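Local coordinates for protein aminoglycoside N(6')-acetyltransferase type 1 (Salmonella choleraesuis, PDB 2VBQ) that transfers an acetyl group from acetyl-CoA to the 6'-amino group of aminoglycoside antibiotics, conferring resistance, and works as a homodimer, at residues Gly36-Leu41 with Ile75-Ala80; Ala64-Met69 with Ala118-Trp123; Ser81-Tyr86 with Phe97-Phe102; Asn88-Ser93 with Glu131-Thr136; Val112-Ile117 with Gln148-Glu153. All coordinates share one frame; numbering follows the deposited sequence.

Interaction 1. Residues Gly36-Leu41 with Ile75-Ala80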
# COMPACT_ATOMS: atom_id res chain seq x y z
N GLY A 36 -23.30 6.05 8.60
CA GLY A 36 -24.13 5.01 9.25
C GLY A 36 -23.67 3.59 8.94
O GLY A 36 -23.67 2.71 9.82
N LEU A 37 -23.26 3.36 7.69
CA LEU A 37 -22.75 2.07 7.25
C LEU A 37 -21.30 1.82 7.67
O LEU A 37 -20.93 0.72 8.09
CB LEU A 37 -22.87 1.98 5.72
CG LEU A 37 -24.27 1.68 5.21
CD1 LEU A 37 -24.38 2.06 3.73
CD2 LEU A 37 -24.65 0.18 5.49
N ARG A 38 -20.47 2.86 7.54
CA ARG A 38 -19.05 2.75 7.86
C ARG A 38 -18.79 2.33 9.31
O ARG A 38 -17.86 1.58 9.61
CB ARG A 38 -18.35 4.08 7.55
CG ARG A 38 -16.89 3.94 7.17
CD ARG A 38 -16.47 5.25 6.63
NE ARG A 38 -15.12 5.32 6.09
CZ ARG A 38 -14.10 5.92 6.69
NH1 ARG A 38 -14.25 6.47 7.89
NH2 ARG A 38 -12.92 5.97 6.08
N LYS A 39 -19.65 2.80 10.22
CA LYS A 39 -19.53 2.45 11.62
C LYS A 39 -19.87 0.99 11.87
O LYS A 39 -19.50 0.42 12.93
CB LYS A 39 -20.39 3.39 12.48
CG LYS A 39 -19.83 4.79 12.51
CD LYS A 39 -20.88 5.87 12.80
CE LYS A 39 -20.26 6.96 13.65
NZ LYS A 39 -20.47 8.32 13.07
N GLN A 40 -20.57 0.36 10.92
CA GLN A 40 -20.84 -1.06 11.02
C GLN A 40 -19.73 -1.92 10.42
O GLN A 40 -19.48 -3.03 10.89
CB GLN A 40 -22.19 -1.42 10.41
CG GLN A 40 -23.36 -0.70 11.05
CD GLN A 40 -24.67 -0.94 10.30
OE1 GLN A 40 -25.21 -2.06 10.31
NE2 GLN A 40 -25.19 0.12 9.64
N LEU A 41 -19.05 -1.41 9.39
CA LEU A 41 -17.89 -2.14 8.88
C LEU A 41 -16.75 -2.11 9.92
O LEU A 41 -16.11 -3.14 10.19
CB LEU A 41 -17.40 -1.58 7.53
CG LEU A 41 -16.11 -2.20 6.97
CD1 LEU A 41 -16.24 -3.73 6.76
CD2 LEU A 41 -15.68 -1.51 5.69
N ILE A 75 -27.76 0.51 1.45
CA ILE A 75 -27.62 -0.87 1.83
C ILE A 75 -26.17 -1.36 1.80
O ILE A 75 -25.88 -2.48 2.20
CB ILE A 75 -28.53 -1.78 0.99
CG1 ILE A 75 -28.15 -1.74 -0.52
CG2 ILE A 75 -30.02 -1.39 1.17
CD1 ILE A 75 -29.05 -2.64 -1.40
N GLY A 76 -25.26 -0.53 1.30
CA GLY A 76 -23.84 -0.88 1.35
C GLY A 76 -22.98 0.25 0.83
O GLY A 76 -23.52 1.23 0.30
N PHE A 77 -21.66 0.12 1.02
CA PHE A 77 -20.74 1.14 0.52
C PHE A 77 -19.38 0.57 0.20
O PHE A 77 -19.00 -0.53 0.64
CB PHE A 77 -20.59 2.33 1.51
CG PHE A 77 -19.65 2.05 2.62
CD1 PHE A 77 -20.05 1.23 3.69
CD2 PHE A 77 -18.34 2.57 2.62
CE1 PHE A 77 -19.16 0.92 4.73
CE2 PHE A 77 -17.44 2.28 3.65
CZ PHE A 77 -17.86 1.46 4.71
N ALA A 78 -18.63 1.37 -0.55
CA ALA A 78 -17.23 1.11 -0.77
C ALA A 78 -16.43 2.41 -0.69
O ALA A 78 -16.86 3.45 -1.20
CB ALA A 78 -17.01 0.41 -2.14
N ASP A 79 -15.27 2.33 -0.04
CA ASP A 79 -14.31 3.43 -0.07
C ASP A 79 -13.22 3.08 -1.07
O ASP A 79 -12.75 1.95 -1.08
CB ASP A 79 -13.66 3.63 1.32
CG ASP A 79 -14.63 4.18 2.36
OD1 ASP A 79 -15.67 4.74 2.00
OD2 ASP A 79 -14.34 4.06 3.57
N ALA A 80 -12.80 4.05 -1.89
CA ALA A 80 -11.75 3.82 -2.89
C ALA A 80 -10.73 4.97 -2.87
O ALA A 80 -11.03 6.07 -2.42
CB ALA A 80 -12.34 3.64 -4.27
O HOH W 1 -11.49 4.08 3.93
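Phe77 and Asp79, alternate residues of strand 75-80, both point at helix 36-41 and meet it in different ways, the first by apolar packing, the second by charge. The apolar part gathers round the Phe77 ring. CB of Leu37 lies 3.6 Å from CD1 of Phe77, and CD2 of Leu41 comes to 3.8 Å from CZ of Phe77; these two atoms and CA of Arg38 approach the ring obliquely, and CG of Arg38 also touches CZ. Leu37 continues along the strand, its CD1 methyl 3.6 Å from the carbonyl O of Gly76. The polar part is a salt bridge: Arg38 NE donates to Asp79 OD2 at 2.9 Å, nearly straight at 171°; OD2 accepts on its syn lone pair and lies in the guanidinium plane of Arg38. With CG anti to the backbone N (chi1 -151°) and the chain extended as far as NE, the arginine passes across the end of Phe77 before its head meets the carboxylate. NH2 of Arg38 adds only a weak bond to OD2, backed by a water that accepts from NH2 of Arg38 and donates to OD2 of Asp79. The other ends of both charged groups are held elsewhere: Asp79 OD1 bonds Ser65 OG and Trp34 NE1, and Arg38 NH1 pairs with Asp53 and His50. This multiple anchoring should fix both groups in rotation. The helix runs across the strand at 77°, packed on the face of the central GNAT sheet that bears Phe77 and Asp79, and Arg38 and Leu41 belong to the pocket of the bisubstrate analogue.

Interaction 2. Residues Ala64-Met69 with Ala118-Trp123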
# COMPACT_ATOMS: atom_id res chain seq x y z
N ALA A 64 -12.60 8.63 -3.33
CA ALA A 64 -14.03 8.62 -3.64
C ALA A 64 -14.67 7.44 -2.94
O ALA A 64 -14.05 6.38 -2.79
CB ALA A 64 -14.31 8.54 -5.17
N SER A 65 -15.90 7.64 -2.49
CA SER A 65 -16.70 6.60 -1.87
C SER A 65 -18.02 6.49 -2.61
O SER A 65 -18.44 7.43 -3.27
CB SER A 65 -16.94 6.90 -0.38
OG SER A 65 -15.70 6.82 0.29
N PHE A 66 -18.62 5.30 -2.53
CA PHE A 66 -19.77 4.93 -3.34
C PHE A 66 -20.80 4.25 -2.42
O PHE A 66 -20.42 3.39 -1.62
CB PHE A 66 -19.33 4.00 -4.49
CG PHE A 66 -18.31 4.65 -5.42
CD1 PHE A 66 -16.94 4.59 -5.13
CD2 PHE A 66 -18.74 5.40 -6.52
CE1 PHE A 66 -15.99 5.25 -5.96
CE2 PHE A 66 -17.80 6.07 -7.35
CZ PHE A 66 -16.43 6.00 -7.05
N ILE A 67 -22.07 4.65 -2.57
CA ILE A 67 -23.17 4.18 -1.73
C ILE A 67 -24.22 3.44 -2.56
O ILE A 67 -24.76 4.01 -3.51
CB ILE A 67 -23.91 5.39 -1.04
CG1 ILE A 67 -22.91 6.46 -0.52
CG2 ILE A 67 -24.93 4.91 -0.01
CD1 ILE A 67 -22.00 6.02 0.59
N ALA A 68 -24.52 2.20 -2.20
CA ALA A 68 -25.57 1.44 -2.86
C ALA A 68 -26.91 1.83 -2.26
O ALA A 68 -27.11 1.73 -1.04
CB ALA A 68 -25.32 -0.03 -2.71
N MET A 69 -27.82 2.31 -3.12
CA MET A 69 -29.14 2.80 -2.70
C MET A 69 -30.22 1.94 -3.34
O MET A 69 -30.12 1.64 -4.53
CB MET A 69 -29.34 4.25 -3.15
CG MET A 69 -28.36 5.29 -2.61
SD MET A 69 -28.45 5.56 -0.83
CE MET A 69 -30.18 6.05 -0.64
N ALA A 118 -17.70 -2.41 -9.49
CA ALA A 118 -17.82 -1.89 -10.85
C ALA A 118 -17.74 -0.36 -10.91
O ALA A 118 -17.10 0.20 -11.82
CB ALA A 118 -19.09 -2.40 -11.50
N ALA A 119 -18.37 0.31 -9.94
CA ALA A 119 -18.31 1.77 -9.81
C ALA A 119 -16.89 2.25 -9.45
O ALA A 119 -16.43 3.25 -10.02
CB ALA A 119 -19.33 2.27 -8.76
N VAL A 120 -16.24 1.58 -8.50
CA VAL A 120 -14.82 1.89 -8.15
C VAL A 120 -13.93 1.75 -9.40
O VAL A 120 -13.10 2.63 -9.67
CB VAL A 120 -14.27 0.94 -7.03
CG1 VAL A 120 -12.71 1.05 -6.92
CG2 VAL A 120 -14.95 1.21 -5.68
N GLN A 121 -14.06 0.63 -10.10
CA GLN A 121 -13.34 0.39 -11.37
C GLN A 121 -13.54 1.48 -12.42
O GLN A 121 -12.56 1.96 -13.02
CB GLN A 121 -13.69 -0.99 -11.97
CG GLN A 121 -12.77 -1.38 -13.15
CD GLN A 121 -13.08 -2.74 -13.72
OE1 GLN A 121 -13.38 -3.69 -12.99
NE2 GLN A 121 -13.02 -2.85 -15.04
N ARG A 122 -14.80 1.85 -12.63
CA ARG A 122 -15.21 2.93 -13.55
C ARG A 122 -14.51 4.25 -13.16
O ARG A 122 -13.87 4.91 -13.99
CB ARG A 122 -16.75 3.07 -13.51
CG ARG A 122 -17.41 4.05 -14.51
CD ARG A 122 -18.94 4.13 -14.28
NE ARG A 122 -19.49 2.77 -14.15
CZ ARG A 122 -20.29 2.30 -13.17
NH1 ARG A 122 -20.73 3.09 -12.19
NH2 ARG A 122 -20.65 1.03 -13.20
N TRP A 123 -14.61 4.61 -11.88
CA TRP A 123 -13.92 5.78 -11.35
C TRP A 123 -12.39 5.73 -11.61
O TRP A 123 -11.78 6.70 -12.12
CB TRP A 123 -14.25 5.94 -9.85
CG TRP A 123 -13.60 7.12 -9.20
CD1 TRP A 123 -13.86 8.45 -9.45
CD2 TRP A 123 -12.60 7.08 -8.18
NE1 TRP A 123 -13.06 9.23 -8.65
CE2 TRP A 123 -12.28 8.42 -7.87
CE3 TRP A 123 -11.92 6.05 -7.51
CZ2 TRP A 123 -11.30 8.76 -6.91
CZ3 TRP A 123 -10.97 6.38 -6.55
CH2 TRP A 123 -10.67 7.74 -6.25
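This is apolar helix-on-sheet packing of the GNAT fold: helix 118-123 packs on one face of the central sheet, running roughly antiparallel to strand 64-69, with the short axes 9.1 Å apart. No hydrogen bond joins the two segments; aromatic rings and small aliphatic groups make the contact. Phe66 projects from the strand between three helix residues. Its CD2 is 3.9 Å from the CB of Ala119, its CD1 4.0 Å from CG2 of Val120, and backbone atoms of Ala119 and Val120 lie over one ring face. At its far end CZ of Phe66 comes to 3.5 Å from CB of Trp123. The two aromatic residues form an offset edge-to-face pair, the edge of Phe66 turned to the face of the indole, with the planes 63° apart. A chi1 of 180° carries the indole of Trp123 away from the backbone N and toward the sheet. Ala80 and Ile82 on the neighbouring strand 73-83 and Ile23 on strand 21-25 widen this apolar layer. Over one face of the indole sits Ala64, whose CB makes a CH-pi contact 3.6 Å from the centroid of the Trp123 six-membered ring, only 20° off the ring normal.

Interaction 3. Residues Ser81-Tyr86 with Phe97-Phe102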
# COMPACT_ATOMS: atom_id res chain seq x y z
N SER A 81 -9.51 4.68 -3.32
CA SER A 81 -8.51 5.70 -3.49
C SER A 81 -7.79 5.50 -4.82
O SER A 81 -7.85 4.42 -5.42
CB SER A 81 -7.46 5.60 -2.38
OG SER A 81 -6.76 4.36 -2.48
N ILE A 82 -7.09 6.56 -5.25
CA ILE A 82 -6.09 6.45 -6.31
C ILE A 82 -4.74 6.56 -5.61
O ILE A 82 -4.38 7.63 -5.06
CB ILE A 82 -6.20 7.59 -7.33
CG1 ILE A 82 -7.64 7.70 -7.88
CG2 ILE A 82 -5.10 7.41 -8.44
CD1 ILE A 82 -8.14 6.49 -8.63
N ARG A 83 -4.00 5.47 -5.64
CA ARG A 83 -2.76 5.39 -4.90
C ARG A 83 -1.58 5.59 -5.84
O ARG A 83 -1.49 4.94 -6.87
CB ARG A 83 -2.62 4.02 -4.20
CG ARG A 83 -3.51 3.84 -2.97
CD ARG A 83 -2.95 2.66 -2.19
NE ARG A 83 -3.78 2.17 -1.08
CZ ARG A 83 -3.49 1.07 -0.37
NH1 ARG A 83 -2.39 0.37 -0.65
NH2 ARG A 83 -4.28 0.68 0.62
N HIS A 84 -0.70 6.53 -5.48
CA HIS A 84 0.62 6.68 -6.13
C HIS A 84 1.74 5.90 -5.42
O HIS A 84 2.79 5.66 -6.02
CB HIS A 84 1.02 8.15 -6.25
CG HIS A 84 0.27 8.90 -7.31
ND1 HIS A 84 0.66 8.93 -8.64
CD2 HIS A 84 -0.83 9.69 -7.23
CE1 HIS A 84 -0.18 9.68 -9.33
NE2 HIS A 84 -1.10 10.15 -8.50
N ASP A 85 1.54 5.54 -4.15
CA ASP A 85 2.54 4.72 -3.43
C ASP A 85 2.63 3.37 -4.16
O ASP A 85 1.68 2.95 -4.84
CB ASP A 85 2.12 4.41 -1.99
CG ASP A 85 2.02 5.63 -1.08
OD1 ASP A 85 2.47 6.74 -1.42
OD2 ASP A 85 1.46 5.47 0.02
N TYR A 86 3.78 2.70 -4.05
CA TYR A 86 3.88 1.32 -4.52
C TYR A 86 2.71 0.52 -3.95
O TYR A 86 2.46 0.57 -2.73
CB TYR A 86 5.20 0.67 -4.06
CG TYR A 86 5.18 -0.81 -4.32
CD1 TYR A 86 5.34 -1.31 -5.63
CD2 TYR A 86 4.94 -1.72 -3.29
CE1 TYR A 86 5.29 -2.68 -5.89
CE2 TYR A 86 4.88 -3.10 -3.55
CZ TYR A 86 5.06 -3.55 -4.84
OH TYR A 86 5.00 -4.91 -5.10
N PHE A 97 -7.57 1.70 -5.68
CA PHE A 97 -7.48 0.78 -4.57
C PHE A 97 -8.80 0.69 -3.79
O PHE A 97 -9.39 1.72 -3.44
CB PHE A 97 -6.31 1.11 -3.59
CG PHE A 97 -5.90 -0.08 -2.76
CD1 PHE A 97 -6.60 -0.42 -1.59
CD2 PHE A 97 -4.88 -0.93 -3.19
CE1 PHE A 97 -6.26 -1.56 -0.85
CE2 PHE A 97 -4.54 -2.06 -2.45
CZ PHE A 97 -5.23 -2.36 -1.27
N LEU A 98 -9.27 -0.54 -3.58
CA LEU A 98 -10.48 -0.78 -2.77
C LEU A 98 -10.10 -0.69 -1.28
O LEU A 98 -9.54 -1.64 -0.72
CB LEU A 98 -11.12 -2.14 -3.15
CG LEU A 98 -12.50 -2.48 -2.52
CD1 LEU A 98 -13.59 -1.52 -3.03
CD2 LEU A 98 -12.91 -3.92 -2.78
N GLU A 99 -10.41 0.45 -0.65
CA GLU A 99 -9.98 0.73 0.72
C GLU A 99 -10.92 0.12 1.77
O GLU A 99 -10.50 -0.18 2.89
CB GLU A 99 -9.82 2.25 0.95
CG GLU A 99 -8.76 2.96 0.05
CD GLU A 99 -7.29 2.62 0.40
OE1 GLU A 99 -7.02 1.77 1.28
OE2 GLU A 99 -6.38 3.19 -0.24
N GLY A 100 -12.18 -0.11 1.39
CA GLY A 100 -13.18 -0.72 2.29
C GLY A 100 -14.43 -1.08 1.52
O GLY A 100 -14.81 -0.38 0.60
N ILE A 101 -15.09 -2.17 1.91
CA ILE A 101 -16.35 -2.55 1.30
C ILE A 101 -17.20 -3.31 2.33
O ILE A 101 -16.69 -4.17 3.08
CB ILE A 101 -16.16 -3.35 -0.03
CG1 ILE A 101 -17.49 -3.42 -0.80
CG2 ILE A 101 -15.54 -4.75 0.24
CD1 ILE A 101 -17.35 -3.66 -2.28
N PHE A 102 -18.49 -2.98 2.35
CA PHE A 102 -19.43 -3.55 3.31
C PHE A 102 -20.83 -3.50 2.74
O PHE A 102 -21.25 -2.47 2.20
CB PHE A 102 -19.37 -2.77 4.64
CG PHE A 102 -20.45 -3.18 5.63
CD1 PHE A 102 -20.24 -4.25 6.52
CD2 PHE A 102 -21.65 -2.48 5.69
CE1 PHE A 102 -21.27 -4.63 7.46
CE2 PHE A 102 -22.66 -2.84 6.60
CZ PHE A 102 -22.46 -3.92 7.49
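Arg83 lays its guanidinium flat over the Phe97 ring, the planes only 10° apart, in a stacked cation-pi contact. CZ of Arg83 stands 3.5 Å from the centroid of the Phe97 ring and 8° off its normal, while NH2 of Arg83 approaches CE1 of Phe97 to 3.3 Å. The chain reaches there fully extended from CG to NE. The edge of the same guanidinium serves Glu99 in a side-on, two-nitrogen salt bridge: Arg83 NE gives a bond of 2.9 Å to Glu99 OE2, and Arg83 NH2 one of 3.0 Å to Glu99 OE1. Both reach the syn side of the carboxylate, somewhat out of its plane. Glu99 bends at chi2 (-71°) to bring its head round to meet the arginine. OE2 of Glu99 has a second donor in Ser81 OG, 2.6 Å away and on the anti side. In the backbone, Ser81 and Phe97 are an antiparallel hydrogen-bonded pair of the hairpin made by strands 73-83 and 95-103, with Phe97 N to Ser81 O at 2.7 Å and Ser81 N to Phe97 O at 3.0 Å. Beyond this pair the regular ladder is interrupted by a classic beta bulge, in which Glu99 and Gly100 both face Asp79. The backbone O of Glu99 and N of Ile101 bind the bisubstrate analogue, and Tyr86 of the second subunit packs on Glu99. With a ring against one face and a carboxylate at its edge, the guanidinium should be fixed in tilt and rotation, and the arginine in turn probably holds the substrate-binding Glu99 in place.

Interaction 4. Residues Asn88-Ser93 with Glu131-Thr136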
# COMPACT_ATOMS: atom_id res chain seq x y z
N ASN A 88 1.46 -3.39 -3.56
CA ASN A 88 1.84 -4.80 -3.63
C ASN A 88 1.14 -5.54 -4.76
O ASN A 88 -0.10 -5.47 -4.88
CB ASN A 88 1.58 -5.51 -2.29
CG ASN A 88 2.35 -4.90 -1.12
OD1 ASN A 88 2.06 -3.79 -0.69
ND2 ASN A 88 3.33 -5.65 -0.59
N GLY A 89 1.95 -6.21 -5.59
CA GLY A 89 1.48 -7.04 -6.69
C GLY A 89 1.16 -6.33 -7.99
O GLY A 89 0.81 -6.97 -8.96
N CYS A 90 1.28 -4.99 -7.99
CA CYS A 90 0.99 -4.17 -9.17
C CYS A 90 2.27 -3.78 -9.89
O CYS A 90 3.31 -3.67 -9.26
CB CYS A 90 0.19 -2.92 -8.76
SG CYS A 90 -1.48 -3.33 -8.12
N ASP A 91 2.17 -3.54 -11.19
CA ASP A 91 3.31 -3.14 -12.03
C ASP A 91 3.23 -1.71 -12.49
O ASP A 91 4.23 -1.17 -12.98
CB ASP A 91 3.43 -4.03 -13.27
CG ASP A 91 3.53 -5.49 -12.93
OD1 ASP A 91 4.35 -5.85 -12.04
OD2 ASP A 91 2.79 -6.28 -13.55
N SER A 92 2.07 -1.07 -12.36
CA SER A 92 1.93 0.29 -12.86
C SER A 92 1.54 1.25 -11.75
O SER A 92 1.33 0.82 -10.61
CB SER A 92 0.94 0.36 -14.04
OG SER A 92 -0.33 -0.13 -13.65
N SER A 93 1.48 2.54 -12.08
CA SER A 93 1.13 3.59 -11.13
C SER A 93 0.51 4.75 -11.91
O SER A 93 0.97 5.09 -13.00
CB SER A 93 2.34 4.01 -10.26
OG SER A 93 1.97 4.89 -9.20
N GLU A 131 -4.66 -0.60 -13.26
CA GLU A 131 -4.86 -1.73 -12.36
C GLU A 131 -5.75 -1.30 -11.20
O GLU A 131 -5.68 -0.15 -10.74
CB GLU A 131 -3.52 -2.24 -11.81
CG GLU A 131 -2.61 -2.94 -12.82
CD GLU A 131 -1.17 -3.07 -12.32
OE1 GLU A 131 -0.56 -2.05 -11.92
OE2 GLU A 131 -0.63 -4.18 -12.31
N MET A 132 -6.57 -2.24 -10.74
CA MET A 132 -7.31 -2.11 -9.50
C MET A 132 -6.77 -3.14 -8.53
O MET A 132 -6.50 -4.29 -8.91
CB MET A 132 -8.82 -2.31 -9.74
CG MET A 132 -9.69 -2.37 -8.46
SD MET A 132 -11.45 -2.11 -8.80
CE MET A 132 -11.75 -3.52 -9.88
N ALA A 133 -6.60 -2.73 -7.28
CA ALA A 133 -6.13 -3.63 -6.24
C ALA A 133 -6.94 -3.52 -4.95
O ALA A 133 -7.74 -2.58 -4.76
CB ALA A 133 -4.64 -3.42 -5.97
N SER A 134 -6.69 -4.50 -4.07
CA SER A 134 -7.39 -4.65 -2.79
C SER A 134 -6.56 -5.60 -1.93
O SER A 134 -5.64 -6.25 -2.43
CB SER A 134 -8.79 -5.21 -3.03
OG SER A 134 -9.54 -5.25 -1.83
N ASP A 135 -6.83 -5.65 -0.64
CA ASP A 135 -6.22 -6.65 0.20
C ASP A 135 -7.27 -7.12 1.20
O ASP A 135 -8.28 -6.44 1.43
CB ASP A 135 -4.94 -6.15 0.91
CG ASP A 135 -5.23 -5.26 2.11
OD1 ASP A 135 -5.89 -5.72 3.07
OD2 ASP A 135 -4.76 -4.11 2.13
N THR A 136 -7.03 -8.27 1.78
CA THR A 136 -7.95 -8.78 2.79
C THR A 136 -7.16 -9.69 3.71
O THR A 136 -6.08 -10.15 3.37
CB THR A 136 -9.17 -9.52 2.16
OG1 THR A 136 -10.26 -9.47 3.08
CG2 THR A 136 -8.83 -11.02 1.79
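Glu131 points from its strand at loop 88-93 and presents its carboxylate to two successive backbone N-H groups. Asp91 N meets OE2 of Glu131 on the syn lone pair, 3.1 Å away and nearly straight at 169°, with a weak second bond to OE1. Ser92 N binds the other oxygen, Glu131 OE1, at 2.8 Å, on the syn side but 31° out of the carboxylate plane. The hydroxyl joins it from the same face: Ser92 OG, staggered between the backbone N and the carbonyl carbon (chi1 58°), which turns it to Glu131, donates to OE1 of that residue at 2.6 Å from well above the plane. OE1 thus accepts two good bonds from one residue, which should hold the carboxylate against turning. Strand 131-136 is one of the two outermost strands of the GNAT sheet within this chain, and its residues Met132 to Thr136 pair with a strand of the second subunit, so the sheet continues across the dimer. Arg162 of that subunit forms salt bridges with both Asp91 OD2 and Glu131 OE2, and so probably offsets the repulsion between these two acids, whose OD2 and OE2 are 4.2 Å apart. Further along the strand the contact turns apolar: Cys90 also points at the strand, and its SG rests 3.8 Å from the CB methyl of Ala133.

Interaction 5. Residues Val112-Ile117 with Gln148-Glu153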
# COMPACT_ATOMS: atom_id res chain seq x y z
N VAL A 112 -24.72 -6.65 -4.72
CA VAL A 112 -24.42 -5.27 -4.26
C VAL A 112 -22.92 -4.97 -4.36
O VAL A 112 -22.53 -3.99 -4.98
CB VAL A 112 -25.00 -4.93 -2.83
CG1 VAL A 112 -24.67 -3.48 -2.43
CG2 VAL A 112 -26.54 -5.14 -2.78
N ALA A 113 -22.08 -5.81 -3.76
CA ALA A 113 -20.62 -5.58 -3.85
C ALA A 113 -20.13 -5.56 -5.32
O ALA A 113 -19.32 -4.73 -5.70
CB ALA A 113 -19.88 -6.64 -3.06
N LYS A 114 -20.62 -6.49 -6.13
CA LYS A 114 -20.27 -6.50 -7.55
C LYS A 114 -20.47 -5.10 -8.19
O LYS A 114 -19.57 -4.56 -8.84
CB LYS A 114 -21.14 -7.53 -8.27
CG LYS A 114 -20.90 -7.69 -9.75
CD LYS A 114 -21.76 -8.82 -10.25
CE LYS A 114 -22.09 -8.64 -11.70
NZ LYS A 114 -20.94 -9.06 -12.54
N GLN A 115 -21.64 -4.52 -7.99
CA GLN A 115 -21.94 -3.22 -8.55
C GLN A 115 -21.14 -2.10 -7.90
O GLN A 115 -20.67 -1.21 -8.60
CB GLN A 115 -23.42 -2.95 -8.52
CG GLN A 115 -24.16 -3.84 -9.53
CD GLN A 115 -25.60 -3.45 -9.67
OE1 GLN A 115 -26.48 -4.32 -9.59
NE2 GLN A 115 -25.87 -2.15 -9.88
N LEU A 116 -20.94 -2.17 -6.58
CA LEU A 116 -20.04 -1.23 -5.90
C LEU A 116 -18.62 -1.24 -6.51
O LEU A 116 -18.06 -0.20 -6.82
CB LEU A 116 -19.97 -1.54 -4.40
CG LEU A 116 -21.15 -1.04 -3.56
CD1 LEU A 116 -21.18 -1.74 -2.17
CD2 LEU A 116 -21.08 0.52 -3.43
N ILE A 117 -18.07 -2.44 -6.70
CA ILE A 117 -16.72 -2.60 -7.24
C ILE A 117 -16.64 -2.14 -8.73
O ILE A 117 -15.64 -1.55 -9.15
CB ILE A 117 -16.20 -4.06 -6.99
CG1 ILE A 117 -15.86 -4.22 -5.50
CG2 ILE A 117 -14.95 -4.42 -7.86
CD1 ILE A 117 -15.69 -5.66 -5.04
N GLN A 148 -12.17 -13.02 -5.80
CA GLN A 148 -11.92 -13.92 -6.93
C GLN A 148 -13.09 -14.11 -7.89
O GLN A 148 -12.88 -14.18 -9.09
CB GLN A 148 -11.42 -15.24 -6.41
CG GLN A 148 -10.06 -15.02 -5.83
CD GLN A 148 -9.52 -16.23 -5.15
OE1 GLN A 148 -8.42 -16.68 -5.47
NE2 GLN A 148 -10.28 -16.77 -4.21
N ALA A 149 -14.31 -14.09 -7.37
CA ALA A 149 -15.52 -14.15 -8.21
C ALA A 149 -15.65 -12.92 -9.10
O ALA A 149 -16.10 -13.01 -10.25
CB ALA A 149 -16.75 -14.34 -7.36
N LEU A 150 -15.18 -11.78 -8.59
CA LEU A 150 -15.31 -10.50 -9.30
C LEU A 150 -14.09 -10.19 -10.16
O LEU A 150 -13.87 -9.05 -10.60
CB LEU A 150 -15.60 -9.35 -8.29
CG LEU A 150 -16.87 -9.58 -7.45
CD1 LEU A 150 -17.08 -8.52 -6.34
CD2 LEU A 150 -18.09 -9.68 -8.36
N GLY A 151 -13.28 -11.21 -10.39
CA GLY A 151 -12.20 -11.10 -11.36
C GLY A 151 -10.85 -10.60 -10.85
O GLY A 151 -9.98 -10.28 -11.67
N PHE A 152 -10.68 -10.53 -9.54
CA PHE A 152 -9.37 -10.20 -8.93
C PHE A 152 -8.60 -11.50 -8.87
O PHE A 152 -9.17 -12.54 -8.58
CB PHE A 152 -9.53 -9.72 -7.49
CG PHE A 152 -10.03 -8.29 -7.35
CD1 PHE A 152 -11.41 -8.01 -7.39
CD2 PHE A 152 -9.13 -7.23 -7.15
CE1 PHE A 152 -11.88 -6.69 -7.22
CE2 PHE A 152 -9.59 -5.91 -6.97
CZ PHE A 152 -10.96 -5.64 -7.03
N GLU A 153 -7.29 -11.43 -9.10
CA GLU A 153 -6.41 -12.54 -8.81
C GLU A 153 -5.46 -12.21 -7.67
O GLU A 153 -4.99 -11.07 -7.54
CB GLU A 153 -5.66 -12.97 -10.08
CG GLU A 153 -6.67 -13.45 -11.16
CD GLU A 153 -6.04 -13.80 -12.49
OE1 GLU A 153 -4.99 -14.47 -12.50
OE2 GLU A 153 -6.63 -13.41 -13.54
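Leu150 points toward helix 112-117, and its two methyls meet different surroundings. CD1 faces the buried side, where it touches CD1 of Ile117 at 3.4 Å, closer than usual for two methyl carbons. CD2 turns to the outer side and lies 3.7 Å from both CB and CG of Lys114, whose aliphatic base gives it a looser cover. Lys114 is itself exposed; its CG is anti to the backbone N (chi1 -179°), which carries the chain past the leucine. On the inner side Ile117 also serves Phe152: its CG2 comes to the ring edge, 3.9 Å from CE1 of Phe152, while Met132 and Ser134 of strand 131-136 support the same ring. A Schellman motif closes helix 141-149, with Gly151 at positive phi as the C-prime residue; Leu150 and Phe152, on either side of Gly151, both point toward helix 112-117. The N-terminal end of helix 112-126 belongs to the acetyl-CoA site, and Leu150 lines the pocket of the bisubstrate analogue. No hydrogen bond crosses between the segments, so their direct contact is apolar, beside a helix end where backbone N of Ala113 and Lys114 bond the analogue, consistent with the pyrophosphate-binding role of this helix start in GNAT enzymes.

How the interactions relate
Interactions 1 to 4 use the mixed central sheet, ordered 21-25, 63-70, 73-83, 95-103, 131-136; interaction 5 joins helix 112-126 to the end of helix 141-149. Interaction 1 packs helix 31-41 on one face; interactions 2 and 5, centres about 12 Å apart, share helix 112-126 on the other. Interaction 3 joins the central strands 73-83 and 95-103, and interaction 4, about 9 Å from it by centres, lies at the sheet edge by the second subunit. Along the chain interaction 1 closes before 3, 4 and 5 open, whereas 2 alternates with 1, 4 and 5. Contacts 1, 3, 4 and 5 include pocket residues, consistent with sheet, helices and dimer edge all contributing to the substrate pocket.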